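Nucleoside permease NupG (Escherichia coli K-12, PDB 7DLA) carries purine and pyrimidine nucleosides across the bacterial inner membrane together with protons, drawing on the proton motive force. Local coordinates at residues V43-G48 with A94-I99; A51-A56 with N102-M107; A86-T91 with Q161-A166; K34-S39 with V368-T373. The protein carries 1 engineered substitution. All blocks are in the same frame, centred on the assembly; numbering follows the deposited sequence.

Interaction 1 of 4, residues V43-G48 with A94-I99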
loop_
_atom_site.group_PDB
_atom_site.type_symbol
_atom_site.label_atom_id
_atom_site.label_comp_id
_atom_site.label_asym_id
_atom_site.label_seq_id
_atom_site.Cartn_x
_atom_site.Cartn_y
_atom_site.Cartn_z
ATOM N N VAL A 43 -9.615 6.811 -8.670
ATOM C CA VAL A 43 -10.045 5.447 -8.361
ATOM C C VAL A 43 -9.152 4.851 -7.274
ATOM O O VAL A 43 -9.645 4.277 -6.297
ATOM C CB VAL A 43 -10.111 4.568 -9.653
ATOM C CG1 VAL A 43 -9.949 3.081 -9.377
ATOM C CG2 VAL A 43 -11.453 4.748 -10.340
ATOM N N TYR A 44 -7.845 5.082 -7.357
ATOM C CA TYR A 44 -6.920 4.616 -6.324
ATOM C C TYR A 44 -7.009 5.460 -5.046
ATOM O O TYR A 44 -6.577 5.008 -3.980
ATOM C CB TYR A 44 -5.500 4.675 -6.869
ATOM C CG TYR A 44 -4.966 3.498 -7.683
ATOM C CD1 TYR A 44 -5.193 2.164 -7.344
ATOM C CD2 TYR A 44 -4.238 3.745 -8.845
ATOM C CE1 TYR A 44 -4.671 1.100 -8.161
ATOM C CE2 TYR A 44 -3.740 2.717 -9.654
ATOM C CZ TYR A 44 -3.943 1.411 -9.314
ATOM O OH TYR A 44 -3.398 0.464 -10.144
ATOM N N SER A 45 -7.575 6.672 -5.127
ATOM C CA SER A 45 -7.833 7.464 -3.928
ATOM C C SER A 45 -8.777 6.747 -2.951
ATOM O O SER A 45 -8.738 6.986 -1.732
ATOM C CB SER A 45 -8.397 8.813 -4.347
ATOM O OG SER A 45 -9.725 8.682 -4.829
ATOM N N SER A 46 -9.642 5.868 -3.461
ATOM C CA SER A 46 -10.672 5.268 -2.615
ATOM C C SER A 46 -10.046 4.423 -1.512
ATOM O O SER A 46 -10.579 4.349 -0.399
ATOM C CB SER A 46 -11.643 4.446 -3.464
ATOM O OG SER A 46 -10.959 3.745 -4.482
ATOM N N LEU A 47 -8.934 3.747 -1.813
ATOM C CA LEU A 47 -8.148 3.104 -0.765
ATOM C C LEU A 47 -7.970 4.029 0.429
ATOM O O LEU A 47 -8.243 3.642 1.566
ATOM C CB LEU A 47 -6.795 2.669 -1.326
ATOM C CG LEU A 47 -6.842 1.692 -2.505
ATOM C CD1 LEU A 47 -6.289 2.282 -3.798
ATOM C CD2 LEU A 47 -6.083 0.437 -2.151
ATOM N N GLY A 48 -7.533 5.268 0.173
ATOM C CA GLY A 48 -7.371 6.242 1.241
ATOM C C GLY A 48 -8.679 6.574 1.928
ATOM O O GLY A 48 -8.764 6.550 3.153
ATOM N N ALA A 94 -18.107 4.452 -12.117
ATOM C CA ALA A 94 -18.407 3.105 -11.646
ATOM C C ALA A 94 -17.175 2.419 -11.084
ATOM O O ALA A 94 -17.257 1.750 -10.052
ATOM C CB ALA A 94 -18.982 2.271 -12.779
ATOM N N MET A 95 -16.035 2.538 -11.771
ATOM C CA MET A 95 -14.809 1.968 -11.237
ATOM C C MET A 95 -14.535 2.517 -9.847
ATOM O O MET A 95 -14.226 1.761 -8.925
ATOM C CB MET A 95 -13.628 2.258 -12.163
ATOM C CG MET A 95 -12.422 1.382 -11.862
ATOM S SD MET A 95 -12.880 -0.401 -11.874
ATOM C CE MET A 95 -12.397 -0.886 -13.531
ATOM N N PHE A 96 -14.652 3.837 -9.672
ATOM C CA PHE A 96 -14.390 4.437 -8.369
ATOM C C PHE A 96 -15.370 3.895 -7.343
ATOM O O PHE A 96 -14.974 3.552 -6.227
ATOM C CB PHE A 96 -14.460 5.976 -8.453
ATOM C CG PHE A 96 -14.726 6.680 -7.120
ATOM C CD1 PHE A 96 -16.022 6.876 -6.644
ATOM C CD2 PHE A 96 -13.663 7.182 -6.367
ATOM C CE1 PHE A 96 -16.246 7.526 -5.427
ATOM C CE2 PHE A 96 -13.880 7.833 -5.153
ATOM C CZ PHE A 96 -15.174 8.002 -4.681
ATOM N N LEU A 97 -16.648 3.769 -7.713
ATOM C CA LEU A 97 -17.628 3.380 -6.707
ATOM C C LEU A 97 -17.446 1.907 -6.342
ATOM O O LEU A 97 -17.547 1.514 -5.168
ATOM C CB LEU A 97 -19.035 3.658 -7.237
ATOM C CG LEU A 97 -20.253 3.641 -6.294
ATOM C CD1 LEU A 97 -20.565 2.312 -5.564
ATOM C CD2 LEU A 97 -20.167 4.814 -5.333
ATOM N N VAL A 98 -17.114 1.083 -7.334
ATOM C CA VAL A 98 -16.949 -0.344 -7.098
ATOM C C VAL A 98 -15.662 -0.609 -6.319
ATOM O O VAL A 98 -15.654 -1.392 -5.358
ATOM C CB VAL A 98 -17.041 -1.098 -8.447
ATOM C CG1 VAL A 98 -15.715 -1.166 -9.225
ATOM C CG2 VAL A 98 -17.581 -2.479 -8.209
ATOM N N ILE A 99 -14.582 0.102 -6.655
ATOM C CA ILE A 99 -13.335 -0.033 -5.920
ATOM C C ILE A 99 -13.503 0.497 -4.494
ATOM O O ILE A 99 -12.940 -0.061 -3.541
ATOM C CB ILE A 99 -12.195 0.709 -6.645
ATOM C CG1 ILE A 99 -11.861 0.092 -7.998
ATOM C CG2 ILE A 99 -10.924 0.626 -5.806
ATOM C CD1 ILE A 99 -11.365 -1.294 -7.900
#

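Interaction 2 of 4, residues A51-A56 with N102-M107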
loop_
_atom_site.group_PDB
_atom_site.type_symbol
_atom_site.label_atom_id
_atom_site.label_comp_id
_atom_site.label_asym_id
_atom_site.label_seq_id
_atom_site.Cartn_x
_atom_site.Cartn_y
_atom_site.Cartn_z
ATOM N N ALA A 51 -9.468 3.928 4.093
ATOM C CA ALA A 51 -8.436 3.619 5.072
ATOM C C ALA A 51 -8.506 4.571 6.246
ATOM O O ALA A 51 -8.177 4.201 7.377
ATOM C CB ALA A 51 -7.058 3.672 4.419
ATOM N N VAL A 52 -8.934 5.800 6.006
ATOM C CA VAL A 52 -8.902 6.766 7.088
ATOM C C VAL A 52 -9.823 6.349 8.230
ATOM O O VAL A 52 -9.486 6.548 9.401
ATOM C CB VAL A 52 -9.239 8.164 6.570
ATOM C CG1 VAL A 52 -8.372 8.497 5.377
ATOM C CG2 VAL A 52 -10.686 8.242 6.235
ATOM N N PHE A 53 -10.983 5.746 7.943
ATOM C CA PHE A 53 -11.851 5.450 9.073
ATOM C C PHE A 53 -12.378 4.034 9.167
ATOM O O PHE A 53 -12.797 3.650 10.265
ATOM C CB PHE A 53 -13.054 6.415 9.143
ATOM C CG PHE A 53 -13.924 6.468 7.910
ATOM C CD1 PHE A 53 -14.873 5.480 7.655
ATOM C CD2 PHE A 53 -13.867 7.564 7.066
ATOM C CE1 PHE A 53 -15.699 5.568 6.556
ATOM C CE2 PHE A 53 -14.690 7.657 5.958
ATOM C CZ PHE A 53 -15.608 6.662 5.704
ATOM N N MET A 54 -12.405 3.250 8.078
ATOM C CA MET A 54 -12.938 1.889 8.172
ATOM C C MET A 54 -12.119 0.942 9.046
ATOM O O MET A 54 -12.714 0.204 9.848
ATOM C CB MET A 54 -13.112 1.304 6.780
ATOM C CG MET A 54 -14.493 1.462 6.270
ATOM S SD MET A 54 -15.599 0.945 7.590
ATOM C CE MET A 54 -17.201 0.894 6.778
ATOM N N PRO A 55 -10.787 0.902 8.934
ATOM C CA PRO A 55 -10.033 0.040 9.858
ATOM C C PRO A 55 -10.411 0.246 11.321
ATOM O O PRO A 55 -10.794 -0.727 11.989
ATOM C CB PRO A 55 -8.581 0.423 9.553
ATOM C CG PRO A 55 -8.622 0.745 8.071
ATOM C CD PRO A 55 -9.902 1.519 7.926
ATOM N N ALA A 56 -10.299 1.488 11.832
ATOM C CA ALA A 56 -10.711 1.824 13.197
ATOM C C ALA A 56 -12.045 1.186 13.577
ATOM O O ALA A 56 -12.113 0.383 14.518
ATOM C CB ALA A 56 -10.793 3.337 13.344
ATOM N N ASN A 102 -15.048 -2.060 -2.413
ATOM C CA ASN A 102 -14.095 -3.146 -2.189
ATOM C C ASN A 102 -13.089 -2.769 -1.117
ATOM O O ASN A 102 -12.771 -3.587 -0.252
ATOM C CB ASN A 102 -13.371 -3.516 -3.486
ATOM C CG ASN A 102 -12.441 -4.730 -3.335
ATOM O OD1 ASN A 102 -12.895 -5.876 -3.203
ATOM N ND2 ASN A 102 -11.130 -4.477 -3.369
ATOM N N SER A 103 -12.598 -1.524 -1.141
ATOM C CA SER A 103 -11.628 -1.084 -0.138
ATOM C C SER A 103 -12.276 -0.925 1.219
ATOM O O SER A 103 -11.686 -1.291 2.233
ATOM C CB SER A 103 -10.976 0.235 -0.534
ATOM O OG SER A 103 -10.273 0.124 -1.746
ATOM N N PHE A 104 -13.474 -0.352 1.266
ATOM C CA PHE A 104 -14.174 -0.234 2.537
ATOM C C PHE A 104 -14.269 -1.590 3.205
ATOM O O PHE A 104 -14.180 -1.688 4.429
ATOM C CB PHE A 104 -15.564 0.346 2.300
ATOM C CG PHE A 104 -15.693 1.788 2.688
ATOM C CD1 PHE A 104 -15.082 2.787 1.928
ATOM C CD2 PHE A 104 -16.423 2.159 3.794
ATOM C CE1 PHE A 104 -15.194 4.128 2.277
ATOM C CE2 PHE A 104 -16.536 3.505 4.150
ATOM C CZ PHE A 104 -15.926 4.485 3.379
ATOM N N ALA A 105 -14.421 -2.649 2.410
ATOM C CA ALA A 105 -14.405 -4.006 2.944
ATOM C C ALA A 105 -12.992 -4.541 3.161
ATOM O O ALA A 105 -12.743 -5.257 4.128
ATOM C CB ALA A 105 -15.167 -4.946 2.012
ATOM N N TYR A 106 -12.056 -4.199 2.291
ATOM C CA TYR A 106 -10.755 -4.846 2.313
ATOM C C TYR A 106 -9.800 -4.238 3.318
ATOM O O TYR A 106 -9.050 -4.971 3.960
ATOM C CB TYR A 106 -10.121 -4.804 0.934
ATOM C CG TYR A 106 -8.797 -5.515 0.922
ATOM C CD1 TYR A 106 -7.617 -4.859 1.242
ATOM C CD2 TYR A 106 -8.746 -6.878 0.726
ATOM C CE1 TYR A 106 -6.422 -5.533 1.247
ATOM C CE2 TYR A 106 -7.564 -7.557 0.758
ATOM C CZ TYR A 106 -6.410 -6.891 1.010
ATOM O OH TYR A 106 -5.254 -7.626 1.021
ATOM N N MET A 107 -9.754 -2.916 3.397
ATOM C CA MET A 107 -8.868 -2.205 4.315
ATOM C C MET A 107 -8.954 -2.715 5.748
ATOM O O MET A 107 -7.900 -2.991 6.345
ATOM C CB MET A 107 -9.209 -0.715 4.230
ATOM C CG MET A 107 -8.676 -0.011 3.007
ATOM S SD MET A 107 -7.403 -0.844 2.043
ATOM C CE MET A 107 -6.015 -0.945 3.140
#

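Interaction 3 of 4, residues A86-T91 with Q161-A166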
loop_
_atom_site.group_PDB
_atom_site.type_symbol
_atom_site.label_atom_id
_atom_site.label_comp_id
_atom_site.label_asym_id
_atom_site.label_seq_id
_atom_site.Cartn_x
_atom_site.Cartn_y
_atom_site.Cartn_z
ATOM N N ALA A 86 -16.419 -5.490 -10.687
ATOM C CA ALA A 86 -15.459 -4.522 -11.201
ATOM C C ALA A 86 -14.905 -4.973 -12.546
ATOM O O ALA A 86 -14.645 -4.139 -13.429
ATOM C CB ALA A 86 -14.335 -4.299 -10.167
ATOM N N ALA A 87 -14.732 -6.290 -12.726
ATOM C CA ALA A 87 -14.381 -6.789 -14.054
ATOM C C ALA A 87 -15.491 -6.563 -15.089
ATOM O O ALA A 87 -15.253 -6.758 -16.283
ATOM C CB ALA A 87 -14.003 -8.258 -13.975
ATOM N N GLN A 88 -16.681 -6.128 -14.674
ATOM C CA GLN A 88 -17.760 -5.764 -15.586
ATOM C C GLN A 88 -18.025 -4.261 -15.634
ATOM O O GLN A 88 -19.043 -3.821 -16.179
ATOM C CB GLN A 88 -19.034 -6.521 -15.211
ATOM C CG GLN A 88 -18.866 -8.026 -15.170
ATOM C CD GLN A 88 -20.117 -8.710 -15.679
ATOM O OE1 GLN A 88 -21.151 -8.726 -14.995
ATOM N NE2 GLN A 88 -20.072 -9.173 -16.937
ATOM N N VAL A 89 -17.129 -3.463 -15.094
ATOM C CA VAL A 89 -17.315 -2.024 -15.016
ATOM C C VAL A 89 -16.590 -1.393 -16.190
ATOM O O VAL A 89 -15.443 -1.759 -16.489
ATOM C CB VAL A 89 -16.797 -1.479 -13.676
ATOM C CG1 VAL A 89 -16.360 -0.040 -13.827
ATOM C CG2 VAL A 89 -17.867 -1.640 -12.596
ATOM N N THR A 90 -17.251 -0.457 -16.866
ATOM C CA THR A 90 -16.676 0.137 -18.058
ATOM C C THR A 90 -16.423 1.639 -17.946
ATOM O O THR A 90 -15.683 2.172 -18.774
ATOM C CB THR A 90 -17.573 -0.170 -19.272
ATOM O OG1 THR A 90 -17.194 0.651 -20.373
ATOM C CG2 THR A 90 -19.019 0.109 -18.944
ATOM N N THR A 91 -16.951 2.322 -16.917
ATOM C CA THR A 91 -16.807 3.771 -16.748
ATOM C C THR A 91 -16.014 4.138 -15.485
ATOM O O THR A 91 -15.955 3.354 -14.528
ATOM C CB THR A 91 -18.182 4.444 -16.679
ATOM O OG1 THR A 91 -18.806 4.126 -15.436
ATOM C CG2 THR A 91 -19.054 3.904 -17.773
ATOM N N GLN A 161 -7.443 -10.132 -14.331
ATOM C CA GLN A 161 -6.829 -9.968 -13.020
ATOM C C GLN A 161 -7.892 -9.861 -11.938
ATOM O O GLN A 161 -7.757 -10.458 -10.861
ATOM C CB GLN A 161 -5.932 -8.731 -13.032
ATOM C CG GLN A 161 -6.706 -7.446 -13.257
ATOM C CD GLN A 161 -5.814 -6.231 -13.267
ATOM O OE1 GLN A 161 -4.626 -6.367 -13.472
ATOM N NE2 GLN A 161 -6.380 -5.043 -13.089
ATOM N N LEU A 162 -8.993 -9.168 -12.246
ATOM C CA LEU A 162 -10.050 -8.924 -11.270
ATOM C C LEU A 162 -10.845 -10.198 -10.982
ATOM O O LEU A 162 -11.217 -10.474 -9.826
ATOM C CB LEU A 162 -10.968 -7.831 -11.804
ATOM C CG LEU A 162 -10.554 -6.369 -11.639
ATOM C CD1 LEU A 162 -11.661 -5.515 -12.163
ATOM C CD2 LEU A 162 -10.227 -5.973 -10.208
ATOM N N TYR A 163 -11.126 -10.985 -12.022
ATOM C CA TYR A 163 -11.800 -12.259 -11.795
ATOM C C TYR A 163 -10.965 -13.132 -10.881
ATOM O O TYR A 163 -11.485 -13.746 -9.947
ATOM C CB TYR A 163 -12.082 -12.961 -13.131
ATOM C CG TYR A 163 -13.400 -12.522 -13.685
ATOM C CD1 TYR A 163 -14.425 -12.193 -12.829
ATOM C CD2 TYR A 163 -13.601 -12.367 -15.048
ATOM C CE1 TYR A 163 -15.623 -11.758 -13.289
ATOM C CE2 TYR A 163 -14.819 -11.910 -15.532
ATOM C CZ TYR A 163 -15.831 -11.611 -14.632
ATOM O OH TYR A 163 -17.067 -11.152 -15.030
ATOM N N ILE A 164 -9.653 -13.147 -11.112
ATOM C CA ILE A 164 -8.744 -13.959 -10.311
ATOM C C ILE A 164 -8.707 -13.467 -8.862
ATOM O O ILE A 164 -8.704 -14.263 -7.921
ATOM C CB ILE A 164 -7.349 -13.932 -10.957
ATOM C CG1 ILE A 164 -7.452 -14.405 -12.401
ATOM C CG2 ILE A 164 -6.374 -14.782 -10.175
ATOM C CD1 ILE A 164 -6.132 -14.439 -13.104
ATOM N N GLY A 165 -8.666 -12.155 -8.656
ATOM C CA GLY A 165 -8.689 -11.643 -7.297
ATOM C C GLY A 165 -9.949 -12.030 -6.547
ATOM O O GLY A 165 -9.895 -12.441 -5.386
ATOM N N ALA A 166 -11.107 -11.886 -7.190
ATOM C CA ALA A 166 -12.345 -12.355 -6.560
ATOM C C ALA A 166 -12.309 -13.859 -6.283
ATOM O O ALA A 166 -12.831 -14.330 -5.263
ATOM C CB ALA A 166 -13.543 -12.011 -7.448
#

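Interaction 4 of 4, residues K34-S39 with V368-T373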
loop_
_atom_site.group_PDB
_atom_site.type_symbol
_atom_site.label_atom_id
_atom_site.label_comp_id
_atom_site.label_asym_id
_atom_site.label_seq_id
_atom_site.Cartn_x
_atom_site.Cartn_y
_atom_site.Cartn_z
ATOM N N LYS A 34 -9.134 3.024 -21.743
ATOM C CA LYS A 34 -8.955 4.395 -22.217
ATOM C C LYS A 34 -9.473 5.383 -21.175
ATOM O O LYS A 34 -10.454 6.092 -21.388
ATOM C CB LYS A 34 -9.648 4.600 -23.571
ATOM C CG LYS A 34 -9.314 3.552 -24.670
ATOM C CD LYS A 34 -7.829 3.422 -24.983
ATOM C CE LYS A 34 -7.534 2.514 -26.198
ATOM N NZ LYS A 34 -8.427 1.305 -26.401
ATOM N N PHE A 35 -8.847 5.350 -20.002
ATOM C CA PHE A 35 -9.131 6.242 -18.893
ATOM C C PHE A 35 -8.010 7.263 -18.868
ATOM O O PHE A 35 -6.873 6.939 -19.214
ATOM C CB PHE A 35 -9.130 5.461 -17.581
ATOM C CG PHE A 35 -10.461 4.895 -17.206
ATOM C CD1 PHE A 35 -11.441 4.685 -18.171
ATOM C CD2 PHE A 35 -10.720 4.534 -15.901
ATOM C CE1 PHE A 35 -12.669 4.154 -17.827
ATOM C CE2 PHE A 35 -11.943 4.000 -15.555
ATOM C CZ PHE A 35 -12.917 3.793 -16.527
ATOM N N ASP A 36 -8.325 8.492 -18.471
ATOM C CA ASP A 36 -7.240 9.444 -18.220
ATOM C C ASP A 36 -6.638 9.292 -16.818
ATOM O O ASP A 36 -7.158 8.592 -15.941
ATOM C CB ASP A 36 -7.691 10.890 -18.347
ATOM C CG ASP A 36 -9.020 11.119 -17.697
ATOM O OD1 ASP A 36 -9.784 10.121 -17.547
ATOM O OD2 ASP A 36 -9.225 12.276 -17.223
ATOM N N GLY A 37 -5.536 10.018 -16.609
ATOM C CA GLY A 37 -4.827 9.939 -15.339
ATOM C C GLY A 37 -5.672 10.383 -14.163
ATOM O O GLY A 37 -5.604 9.790 -13.091
ATOM N N ALA A 38 -6.491 11.422 -14.358
ATOM C CA ALA A 38 -7.416 11.874 -13.324
ATOM C C ALA A 38 -8.297 10.739 -12.814
ATOM O O ALA A 38 -8.361 10.488 -11.604
ATOM C CB ALA A 38 -8.287 12.998 -13.877
ATOM N N SER A 39 -9.022 10.074 -13.717
ATOM C CA SER A 39 -9.971 9.064 -13.273
ATOM C C SER A 39 -9.253 7.933 -12.538
ATOM O O SER A 39 -9.699 7.505 -11.478
ATOM C CB SER A 39 -10.804 8.548 -14.456
ATOM O OG SER A 39 -10.102 8.446 -15.701
ATOM N N VAL A 368 -1.604 15.234 -12.463
ATOM C CA VAL A 368 -0.325 15.572 -13.099
ATOM C C VAL A 368 -0.160 14.794 -14.391
ATOM O O VAL A 368 0.226 15.351 -15.436
ATOM C CB VAL A 368 0.849 15.308 -12.140
ATOM C CG1 VAL A 368 2.166 15.325 -12.898
ATOM C CG2 VAL A 368 0.874 16.360 -11.075
ATOM N N VAL A 369 -0.454 13.489 -14.326
ATOM C CA VAL A 369 -0.448 12.638 -15.517
ATOM C C VAL A 369 -1.364 13.221 -16.586
ATOM O O VAL A 369 -0.932 13.501 -17.713
ATOM C CB VAL A 369 -0.853 11.197 -15.157
ATOM C CG1 VAL A 369 -0.464 10.267 -16.265
ATOM C CG2 VAL A 369 -0.171 10.754 -13.901
ATOM N N GLU A 370 -2.635 13.446 -16.234
ATOM C CA GLU A 370 -3.591 13.964 -17.207
ATOM C C GLU A 370 -3.069 15.244 -17.849
ATOM O O GLU A 370 -3.095 15.388 -19.075
ATOM C CB GLU A 370 -4.953 14.206 -16.554
ATOM C CG GLU A 370 -5.897 15.044 -17.426
ATOM C CD GLU A 370 -6.799 15.999 -16.653
ATOM O OE1 GLU A 370 -6.326 16.662 -15.695
ATOM O OE2 GLU A 370 -8.002 16.066 -17.002
ATOM N N MET A 371 -2.560 16.176 -17.033
ATOM C CA MET A 371 -2.020 17.429 -17.557
ATOM C C MET A 371 -0.873 17.205 -18.536
ATOM O O MET A 371 -0.624 18.055 -19.396
ATOM C CB MET A 371 -1.510 18.321 -16.418
ATOM C CG MET A 371 -2.520 19.232 -15.744
ATOM S SD MET A 371 -1.835 19.901 -14.202
ATOM C CE MET A 371 -0.117 20.157 -14.686
ATOM N N TYR A 372 -0.117 16.119 -18.378
ATOM C CA TYR A 372 0.983 15.843 -19.291
ATOM C C TYR A 372 0.678 14.617 -20.169
ATOM O O TYR A 372 1.588 14.017 -20.760
ATOM C CB TYR A 372 2.293 15.692 -18.503
ATOM C CG TYR A 372 2.954 16.989 -17.981
ATOM C CD1 TYR A 372 3.688 17.818 -18.832
ATOM C CD2 TYR A 372 2.908 17.347 -16.618
ATOM C CE1 TYR A 372 4.323 18.999 -18.357
ATOM C CE2 TYR A 372 3.551 18.534 -16.133
ATOM C CZ TYR A 372 4.256 19.348 -17.015
ATOM O OH TYR A 372 4.887 20.510 -16.601
ATOM N N THR A 373 -0.598 14.243 -20.270
ATOM C CA THR A 373 -1.077 13.248 -21.226
ATOM C C THR A 373 -1.809 13.987 -22.343
ATOM O O THR A 373 -2.853 14.602 -22.097
ATOM C CB THR A 373 -2.036 12.243 -20.579
ATOM O OG1 THR A 373 -1.385 11.517 -19.524
ATOM C CG2 THR A 373 -2.492 11.241 -21.636
#

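Interaction 1 of 4, residues V43-G48 with A94-I99
Val43, Met95, Phe96 and Ile99 form a buried apolar contact between two transmembrane helices, 37-64 and 92-122, near their periplasmic beginnings. The segment axes run in nearly the same direction, crossing at -23° and approaching to 8.4 Å. Val43 works as a two-branched wedge. Its CG1 lies anti to the backbone N (chi1 155°), which carries it to Ile99 CG1 at 3.8 Å and close to Met95 CG. The other branch, CG2, rests on the backbone at Phe96 N and meets Met95 CB, 3.8 Å away. Val43 and Ile99 cross at about a right angle, so each presents a branch to the other rather than lying alongside it. In the major facilitator fold these are the second and fourth of twelve membrane spans, both running from periplasm to cytoplasm. Leu25 and Met29 of helix 25-32 cover the same apolar group, Leu25 touching Ile99 and Met29 touching Val43 and Met95. Phe96 turns its ring edge to helix 37-64: Val43 CA and Ser45 OG lie near the ring plane, the OG 4.3 Å from Phe96 CE2 and hydrogen-bonded to Ala42 O. One turn on from Val43, Ser46 points its CB toward the partner helix and sets OG against the Ile99 CG2 methyl at 3.4 Å. The bond modelled from that hydroxyl to Val43 O is very short and doubtful.

Interaction 2 of 4, residues A51-A56 with N102-M107
With CG held between its backbone N and carbonyl carbon (chi1 57°), the Phe53 ring swings toward Phe104, while Met54 sets its CG against the same ring and a bend at chi2 folds the chain back so that CE meets it too. These contacts join helices 37-64 and 92-122, the second and fourth membrane spans of the major facilitator fold, where the segments cross at -46° with axes 8.6 Å apart. Phe53 and Phe104 meet obliquely, in neither a stack nor an edge-to-face pair: the centroids are 5.2 Å apart and the planes are inclined at 74°. Their contact runs through the far ends of the rings, with CZ of Phe53 near CZ of Phe104. Met54, whose CB points toward the other helix, crosses the Phe104 ring at about a right angle. Its CG and CE touch CD2 and its SD lies 5.1 Å from the Phe104 centroid, an oblique Met-aromatic contact. Replacing Phe104 with an alanine would probably leave Met54 and the Phe53 ring without their shared partner and open a gap between the helices. Phe104 also touches Ile49 and Ala50 of helix 37-64. One turn beyond Phe104, Met107 supplies the second patch: its CG sits 4.3 Å from Ala51 CB. Beside it, Pro55 lies alongside Met107, pointing the same way, with Pro55 CG 4.2 Å from Met107 CB.

Interaction 3 of 4, residues A86-T91 with Q161-A166
Leu162 is the first residue of 161-166 to touch the turn 86-91, and it enters with its CB and one methyl. CG stands anti to the carbonyl carbon (chi1 -82°), and the extended chi2 beyond it carries CD1 onto the backbone at the junction of Ala86 and Ala87 and brings it to 3.6 Å from Ala86 CB. Nearer the helix, Leu162 CB lies 3.8 Å from Ala87 CB. The leucine is buried, with Trp21 and Leu83 also packed against it. Next in sequence, Tyr163 offers a ring face to Ala87. The Ala87 methyl stands over the centre of the ring, 3.9 Å from CB to the Tyr163 centroid and 10° off the ring normal, a well-centred CH-pi contact. Thus a single methyl is shared between Leu162 and the aromatic face. Farther out, Tyr163 OH reaches the aliphatic part of Gln88, with CG 3.6 Å away; the Gln88 amide and the ring are inclined at 45° and form no hydrogen bond. The Tyr163 ring also meets Phe84 on helix 68-86. Three residues on, Ala166 continues down the helix against Leu83, so the packing carries on from the turn into the body of helix 68-86. The turn is type I, closed by Val89 N to Ala86 O at 3.1 Å, and Thr91 then N-caps helix 92-122 through a weak bond to Ala94 N. A tight periplasmic hairpin between the third and fourth spans, resting on the start of the sixth, fits the N-terminal six-helix bundle of the major facilitator fold, in which spans three and six are neighbours.

Interaction 4 of 4, residues K34-S39 with V368-T373
The flat groups here are two carboxylates, those of Asp36 and Glu370, set side by side and pointing the same way with their planes 51° apart. Asp36 OD2 and Glu370 OE2 come within 4.0 Å, like charges with no hydrogen bond between them. Ser39 OG donates to Asp36 OD1 at 2.5 Å from above the carboxylate plane, 46° out of it. At the N-cap of helix 37-64, Asp36 makes no side-chain capping bond. An alanine in place of Asp36 would probably leave the Ser39 hydroxyl without this acceptor and free to turn. Glu370 CB lies 3.9 Å from Ala38 N; beyond it CG stands anti to the backbone N (chi1 167°) and the chain bends at chi2, which sets the carboxylate beside that of Asp36. Between the acidic groups and the interior, Gly37 brings backbone close to backbone, its CA 4.6 Å from Glu370 CA and 4.2 Å from Val369 CB; a side chain there would point straight at Val369. Thr373 OG1 bonds to Val369 O at the end of helix 342-371. Helices 37-64 and 342-371 are the second and eleventh spans, and their meeting at the periplasmic face is consistent with a transporter closed on that side. If both carboxylates were ionised they would tend to repel, so this junction probably depends on the backbone packing at Gly37 rather than on its charges.

From the N terminus, 34-39 at the start of helix 37-64 opens the longest loop, closed by interaction 4 at 368-373, and the other three contacts nest inside it. Helix 37-64 then supplies 43-48 and 51-56, whose partners 94-99 and 102-107 follow in the same order on helix 92-122, so interactions 1 and 2 cross and touch, for instance Leu47 on Ser103. The turn 86-91 lies inside both of those loops, but its partner 161-166 comes later, so interaction 3 crosses each. Interactions 1 to 3 bind the second, third, fourth and sixth spans; interaction 4 ties them to the eleventh. Phe35 touches Met95 and Thr91, joining interaction 4 to interactions 1 and 3.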